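Local coordinates for putative transcriptional regulator protein, LacI family (Rhizobium etli, PDB 3MIZ) that probably binds cis-regulatory DNA and regulates transcription, as other LacI-family repressors do, at residues T199-Y213 / S228-L242. Numbering follows the deposited sequence.
Sequences TAIMSGNDEMAIQIY and SIVGFDDFRTVTMAL
Asp206 turns its carboxylate into the bend formed by Phe232 to Phe235. Its CG stands beside its own backbone N (chi1 -60°), which sends both oxygens to the loop. Asp206 OD2 accepts from Phe235 N at 2.8 Å, on its anti lone pair. Asp206 OD1 accepts from Thr248 OG1 and lies 2.7 Å from Phe232 N. The backbone N of Asp206 donates to Phe232 O, and the methyl CG2 of Thr239 lies against the carboxylate, 3.2 Å from OD2. With an alanine here, the Phe235 N-H and the Thr248 hydroxyl would probably lose their acceptor, and the loop could shift. Strands 200-203 and 228-230 run parallel, joined by a beta-alpha-beta crossover through helix 206-217, as in the Rossmann-like domains of periplasmic binding proteins. Four backbone bonds pair them, from Ser228 N to Thr199 O through Ser203 N to Val230 O. On one face Met202 CG presses on Val230 CG2 at 3.5 Å, a tight fit. On the other, Ile229 CD1 touches both Ile212 CG2 and Tyr213 CD1. Leu242 lies over one face of the Tyr213 ring, with CD1 4.0 Å from the ring centroid. Its other methyl, CD2, meets Ile210 CG1, which also touches Val238 CG1 at 3.7 Å.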
loop_
_atom_site.group_PDB
_atom_site.type_symbol
_atom_site.label_atom_id
_atom_site.label_comp_id
_atom_site.label_asym_id
_atom_site.label_seq_id
_atom_site.Cartn_x
_atom_site.Cartn_y
_atom_site.Cartn_z
ATOM N N THR A 199 -13.091 27.556 2.017
ATOM C CA THR A 199 -13.061 27.222 3.439
ATOM C C THR A 199 -12.940 25.718 3.650
ATOM O O THR A 199 -12.606 25.261 4.739
ATOM C CB THR A 199 -14.338 27.730 4.168
ATOM O OG1 THR A 199 -15.492 27.061 3.647
ATOM C CG2 THR A 199 -14.503 29.232 3.965
ATOM N N ALA A 200 -13.219 24.956 2.595
ATOM C CA ALA A 200 -13.127 23.505 2.644
ATOM C C ALA A 200 -12.569 23.010 1.315
ATOM O O ALA A 200 -12.835 23.597 0.261
ATOM C CB ALA A 200 -14.510 22.881 2.903
ATOM N N ILE A 201 -11.770 21.953 1.372
ATOM C CA ILE A 201 -11.199 21.376 0.156
ATOM C C ILE A 201 -11.411 19.877 0.206
ATOM O O ILE A 201 -11.094 19.215 1.201
ATOM C CB ILE A 201 -9.680 21.657 0.003
ATOM C CG1 ILE A 201 -9.448 23.147 -0.268
ATOM C CG2 ILE A 201 -9.112 20.857 -1.197
ATOM C CD1 ILE A 201 -7.981 23.537 -0.384
HETATM N N MSE A 202 -11.981 19.350 -0.865
HETATM C CA MSE A 202 -12.230 17.924 -0.951
HETATM C C MSE A 202 -11.124 17.365 -1.805
HETATM O O MSE A 202 -10.895 17.837 -2.919
HETATM C CB MSE A 202 -13.583 17.648 -1.604
HETATM C CG MSE A 202 -14.762 18.030 -0.745
HETATM SE SE MSE A 202 -16.415 17.447 -1.539
HETATM C CE MSE A 202 -16.310 15.573 -1.161
ATOM N N SER A 203 -10.425 16.373 -1.265
ATOM C CA SER A 203 -9.328 15.737 -1.973
ATOM C C SER A 203 -9.840 14.558 -2.792
ATOM O O SER A 203 -10.663 13.764 -2.312
ATOM C CB SER A 203 -8.279 15.252 -0.964
ATOM O OG SER A 203 -7.178 14.653 -1.622
ATOM N N GLY A 204 -9.343 14.444 -4.023
ATOM C CA GLY A 204 -9.744 13.352 -4.895
ATOM C C GLY A 204 -9.755 12.058 -4.114
ATOM O O GLY A 204 -10.696 11.271 -4.225
ATOM N N ASN A 205 -8.700 11.833 -3.338
ATOM C CA ASN A 205 -8.602 10.657 -2.474
ATOM C C ASN A 205 -7.695 10.956 -1.279
ATOM O O ASN A 205 -7.078 12.026 -1.203
ATOM C CB ASN A 205 -8.112 9.411 -3.235
ATOM C CG ASN A 205 -6.667 9.514 -3.694
ATOM O OD1 ASN A 205 -5.942 10.434 -3.328
ATOM N ND2 ASN A 205 -6.245 8.547 -4.507
ATOM N N ASP A 206 -7.613 10.013 -0.345
ATOM C CA ASP A 206 -6.806 10.211 0.855
ATOM C C ASP A 206 -5.323 10.429 0.578
ATOM O O ASP A 206 -4.693 11.270 1.207
ATOM C CB ASP A 206 -6.967 9.023 1.808
ATOM C CG ASP A 206 -8.406 8.822 2.250
ATOM O OD1 ASP A 206 -9.157 9.811 2.306
ATOM O OD2 ASP A 206 -8.780 7.671 2.563
ATOM N N GLU A 207 -4.764 9.668 -0.361
ATOM C CA GLU A 207 -3.358 9.798 -0.681
ATOM C C GLU A 207 -3.016 11.258 -1.002
ATOM O O GLU A 207 -2.050 11.806 -0.472
ATOM C CB GLU A 207 -3.014 8.896 -1.876
ATOM C CG GLU A 207 -1.538 8.681 -2.050
ATOM C CD GLU A 207 -1.220 7.685 -3.143
ATOM O OE1 GLU A 207 -1.865 6.613 -3.174
ATOM O OE2 GLU A 207 -0.320 7.972 -3.957
HETATM N N MSE A 208 -3.824 11.872 -1.865
HETATM C CA MSE A 208 -3.633 13.265 -2.284
HETATM C C MSE A 208 -3.728 14.254 -1.113
HETATM O O MSE A 208 -3.122 15.338 -1.144
HETATM C CB MSE A 208 -4.690 13.639 -3.337
HETATM C CG MSE A 208 -4.651 12.840 -4.636
HETATM SE SE MSE A 208 -6.213 13.238 -5.749
HETATM C CE MSE A 208 -5.734 15.030 -6.223
ATOM N N ALA A 209 -4.500 13.893 -0.091
ATOM C CA ALA A 209 -4.683 14.759 1.075
ATOM C C ALA A 209 -3.370 15.061 1.775
ATOM O O ALA A 209 -3.227 16.113 2.386
ATOM C CB ALA A 209 -5.665 14.133 2.067
ATOM N N ILE A 210 -2.412 14.138 1.698
ATOM C CA ILE A 210 -1.126 14.380 2.332
ATOM C C ILE A 210 -0.534 15.689 1.805
ATOM O O ILE A 210 -0.070 16.522 2.578
ATOM C CB ILE A 210 -0.112 13.250 2.047
ATOM C CG1 ILE A 210 -0.594 11.932 2.665
ATOM C CG2 ILE A 210 1.254 13.620 2.646
ATOM C CD1 ILE A 210 0.218 10.718 2.202
ATOM N N GLN A 211 -0.553 15.864 0.486
ATOM C CA GLN A 211 0.001 17.073 -0.129
ATOM C C GLN A 211 -0.800 18.333 0.171
ATOM O O GLN A 211 -0.228 19.428 0.259
ATOM C CB GLN A 211 0.118 16.888 -1.644
ATOM C CG GLN A 211 1.098 15.789 -2.025
ATOM C CD GLN A 211 1.328 15.710 -3.515
ATOM O OE1 GLN A 211 1.789 16.675 -4.136
ATOM N NE2 GLN A 211 1.013 14.561 -4.101
ATOM N N ILE A 212 -2.116 18.183 0.320
ATOM C CA ILE A 212 -2.992 19.314 0.623
ATOM C C ILE A 212 -2.787 19.761 2.084
ATOM O O ILE A 212 -2.859 20.949 2.398
ATOM C CB ILE A 212 -4.475 18.937 0.376
ATOM C CG1 ILE A 212 -4.649 18.498 -1.085
ATOM C CG2 ILE A 212 -5.382 20.140 0.654
ATOM C CD1 ILE A 212 -6.010 17.945 -1.423
ATOM N N TYR A 213 -2.549 18.808 2.979
ATOM C CA TYR A 213 -2.303 19.151 4.384
ATOM C C TYR A 213 -1.028 19.980 4.448
ATOM O O TYR A 213 -0.978 21.014 5.112
ATOM C CB TYR A 213 -2.098 17.888 5.229
ATOM C CG TYR A 213 -3.332 17.401 5.960
ATOM C CD1 TYR A 213 -4.510 17.107 5.275
ATOM C CD2 TYR A 213 -3.294 17.175 7.337
ATOM C CE1 TYR A 213 -5.623 16.593 5.942
ATOM C CE2 TYR A 213 -4.396 16.656 8.014
ATOM C CZ TYR A 213 -5.555 16.367 7.312
ATOM O OH TYR A 213 -6.636 15.834 7.976
ATOM N N SER A 228 -11.087 23.277 6.215
ATOM C CA SER A 228 -11.477 21.890 6.439
ATOM C C SER A 228 -10.990 21.059 5.255
ATOM O O SER A 228 -10.916 21.557 4.135
ATOM C CB SER A 228 -12.998 21.765 6.546
ATOM O OG SER A 228 -13.496 22.380 7.725
ATOM N N ILE A 229 -10.648 19.801 5.504
ATOM C CA ILE A 229 -10.189 18.926 4.434
ATOM C C ILE A 229 -10.807 17.550 4.618
ATOM O O ILE A 229 -10.820 17.025 5.725
ATOM C CB ILE A 229 -8.648 18.791 4.444
ATOM C CG1 ILE A 229 -8.002 20.170 4.229
ATOM C CG2 ILE A 229 -8.199 17.824 3.347
ATOM C CD1 ILE A 229 -6.493 20.174 4.347
ATOM N N VAL A 230 -11.351 16.982 3.543
ATOM C CA VAL A 230 -11.928 15.645 3.602
ATOM C C VAL A 230 -11.296 14.855 2.453
ATOM O O VAL A 230 -10.862 15.441 1.463
ATOM C CB VAL A 230 -13.486 15.659 3.465
ATOM C CG1 VAL A 230 -14.102 16.447 4.639
ATOM C CG2 VAL A 230 -13.909 16.286 2.136
ATOM N N GLY A 231 -11.200 13.539 2.603
ATOM C CA GLY A 231 -10.600 12.738 1.546
ATOM C C GLY A 231 -11.568 11.710 0.999
ATOM O O GLY A 231 -12.778 11.920 1.026
ATOM N N PHE A 232 -11.033 10.606 0.480
ATOM C CA PHE A 232 -11.859 9.534 -0.047
ATOM C C PHE A 232 -11.048 8.239 -0.111
ATOM O O PHE A 232 -9.878 8.260 -0.516
ATOM C CB PHE A 232 -12.375 9.890 -1.448
ATOM C CG PHE A 232 -13.675 9.222 -1.802
ATOM C CD1 PHE A 232 -13.758 7.832 -1.904
ATOM C CD2 PHE A 232 -14.824 9.982 -2.024
ATOM C CE1 PHE A 232 -14.965 7.205 -2.222
ATOM C CE2 PHE A 232 -16.041 9.366 -2.344
ATOM C CZ PHE A 232 -16.110 7.974 -2.443
ATOM N N ASP A 233 -11.689 7.143 0.301
ATOM C CA ASP A 233 -11.148 5.772 0.305
ATOM C C ASP A 233 -10.996 5.137 1.689
ATOM O O ASP A 233 -11.222 3.944 1.867
ATOM C CB ASP A 233 -9.756 5.696 -0.332
ATOM C CG ASP A 233 -9.748 5.972 -1.822
ATOM O OD1 ASP A 233 -10.814 6.208 -2.428
ATOM O OD2 ASP A 233 -8.631 5.955 -2.377
ATOM N N ASP A 234 -10.600 5.968 2.651
ATOM C CA ASP A 234 -10.244 5.570 4.012
ATOM C C ASP A 234 -9.063 4.617 3.904
ATOM O O ASP A 234 -9.105 3.473 4.366
ATOM C CB ASP A 234 -11.367 4.908 4.814
ATOM C CG ASP A 234 -11.011 4.810 6.316
ATOM O OD1 ASP A 234 -10.276 5.700 6.812
ATOM O OD2 ASP A 234 -11.456 3.864 7.003
ATOM N N PHE A 235 -8.021 5.105 3.242
ATOM C CA PHE A 235 -6.772 4.375 3.063
ATOM C C PHE A 235 -6.092 4.554 4.416
ATOM O O PHE A 235 -5.476 5.586 4.666
ATOM C CB PHE A 235 -5.960 5.029 1.934
ATOM C CG PHE A 235 -4.612 4.397 1.683
ATOM C CD1 PHE A 235 -4.402 3.038 1.889
ATOM C CD2 PHE A 235 -3.562 5.167 1.191
ATOM C CE1 PHE A 235 -3.164 2.453 1.608
ATOM C CE2 PHE A 235 -2.321 4.593 0.904
ATOM C CZ PHE A 235 -2.122 3.231 1.113
ATOM N N ARG A 236 -6.230 3.549 5.283
ATOM C CA ARG A 236 -5.690 3.577 6.643
ATOM C C ARG A 236 -4.271 4.127 6.810
ATOM O O ARG A 236 -4.012 4.914 7.717
ATOM C CB ARG A 236 -5.754 2.181 7.275
ATOM C CG ARG A 236 -7.088 1.462 7.144
ATOM C CD ARG A 236 -7.181 0.707 5.819
ATOM N NE ARG A 236 -8.105 -0.425 5.900
ATOM C CZ ARG A 236 -9.424 -0.312 6.017
ATOM N NH1 ARG A 236 -9.991 0.887 6.064
ATOM N NH2 ARG A 236 -10.178 -1.400 6.092
ATOM N N THR A 237 -3.359 3.695 5.951
ATOM C CA THR A 237 -1.974 4.151 6.009
ATOM C C THR A 237 -1.912 5.680 6.107
ATOM O O THR A 237 -1.088 6.250 6.826
ATOM C CB THR A 237 -1.213 3.686 4.753
ATOM O OG1 THR A 237 -1.129 2.255 4.755
ATOM C CG2 THR A 237 0.181 4.280 4.708
ATOM N N VAL A 238 -2.817 6.335 5.399
ATOM C CA VAL A 238 -2.862 7.785 5.381
ATOM C C VAL A 238 -3.810 8.421 6.400
ATOM O O VAL A 238 -3.388 9.225 7.221
ATOM C CB VAL A 238 -3.255 8.281 3.975
ATOM C CG1 VAL A 238 -3.344 9.805 3.952
ATOM C CG2 VAL A 238 -2.240 7.777 2.959
ATOM N N THR A 239 -5.086 8.051 6.360
ATOM C CA THR A 239 -6.070 8.679 7.244
ATOM C C THR A 239 -5.700 8.783 8.711
ATOM O O THR A 239 -6.020 9.788 9.364
ATOM C CB THR A 239 -7.457 8.007 7.109
ATOM O OG1 THR A 239 -7.381 6.635 7.514
ATOM C CG2 THR A 239 -7.923 8.085 5.658
HETATM N N MSE A 240 -5.019 7.765 9.229
HETATM C CA MSE A 240 -4.612 7.758 10.625
HETATM C C MSE A 240 -3.193 8.278 10.863
HETATM O O MSE A 240 -2.702 8.272 11.997
HETATM C CB MSE A 240 -4.753 6.352 11.194
HETATM C CG MSE A 240 -6.193 5.885 11.261
HETATM SE SE MSE A 240 -6.327 4.143 12.038
HETATM C CE MSE A 240 -6.486 4.669 13.899
ATOM N N ALA A 241 -2.539 8.721 9.794
ATOM C CA ALA A 241 -1.195 9.278 9.890
ATOM C C ALA A 241 -1.352 10.792 9.971
ATOM O O ALA A 241 -0.694 11.463 10.764
ATOM C CB ALA A 241 -0.370 8.902 8.657
ATOM N N LEU A 242 -2.237 11.328 9.141
ATOM C CA LEU A 242 -2.478 12.761 9.131
ATOM C C LEU A 242 -3.116 13.181 10.448
ATOM O O LEU A 242 -3.911 12.444 11.040
ATOM C CB LEU A 242 -3.405 13.147 7.974
ATOM C CG LEU A 242 -2.950 12.743 6.566
ATOM C CD1 LEU A 242 -4.041 13.079 5.558
ATOM C CD2 LEU A 242 -1.645 13.447 6.218
HETATM O O HOH W 1 -13.187 14.024 -1.401
HETATM O O HOH W 2 -8.969 6.435 -4.886
HETATM O O HOH W 3 -6.174 7.237 -1.333
#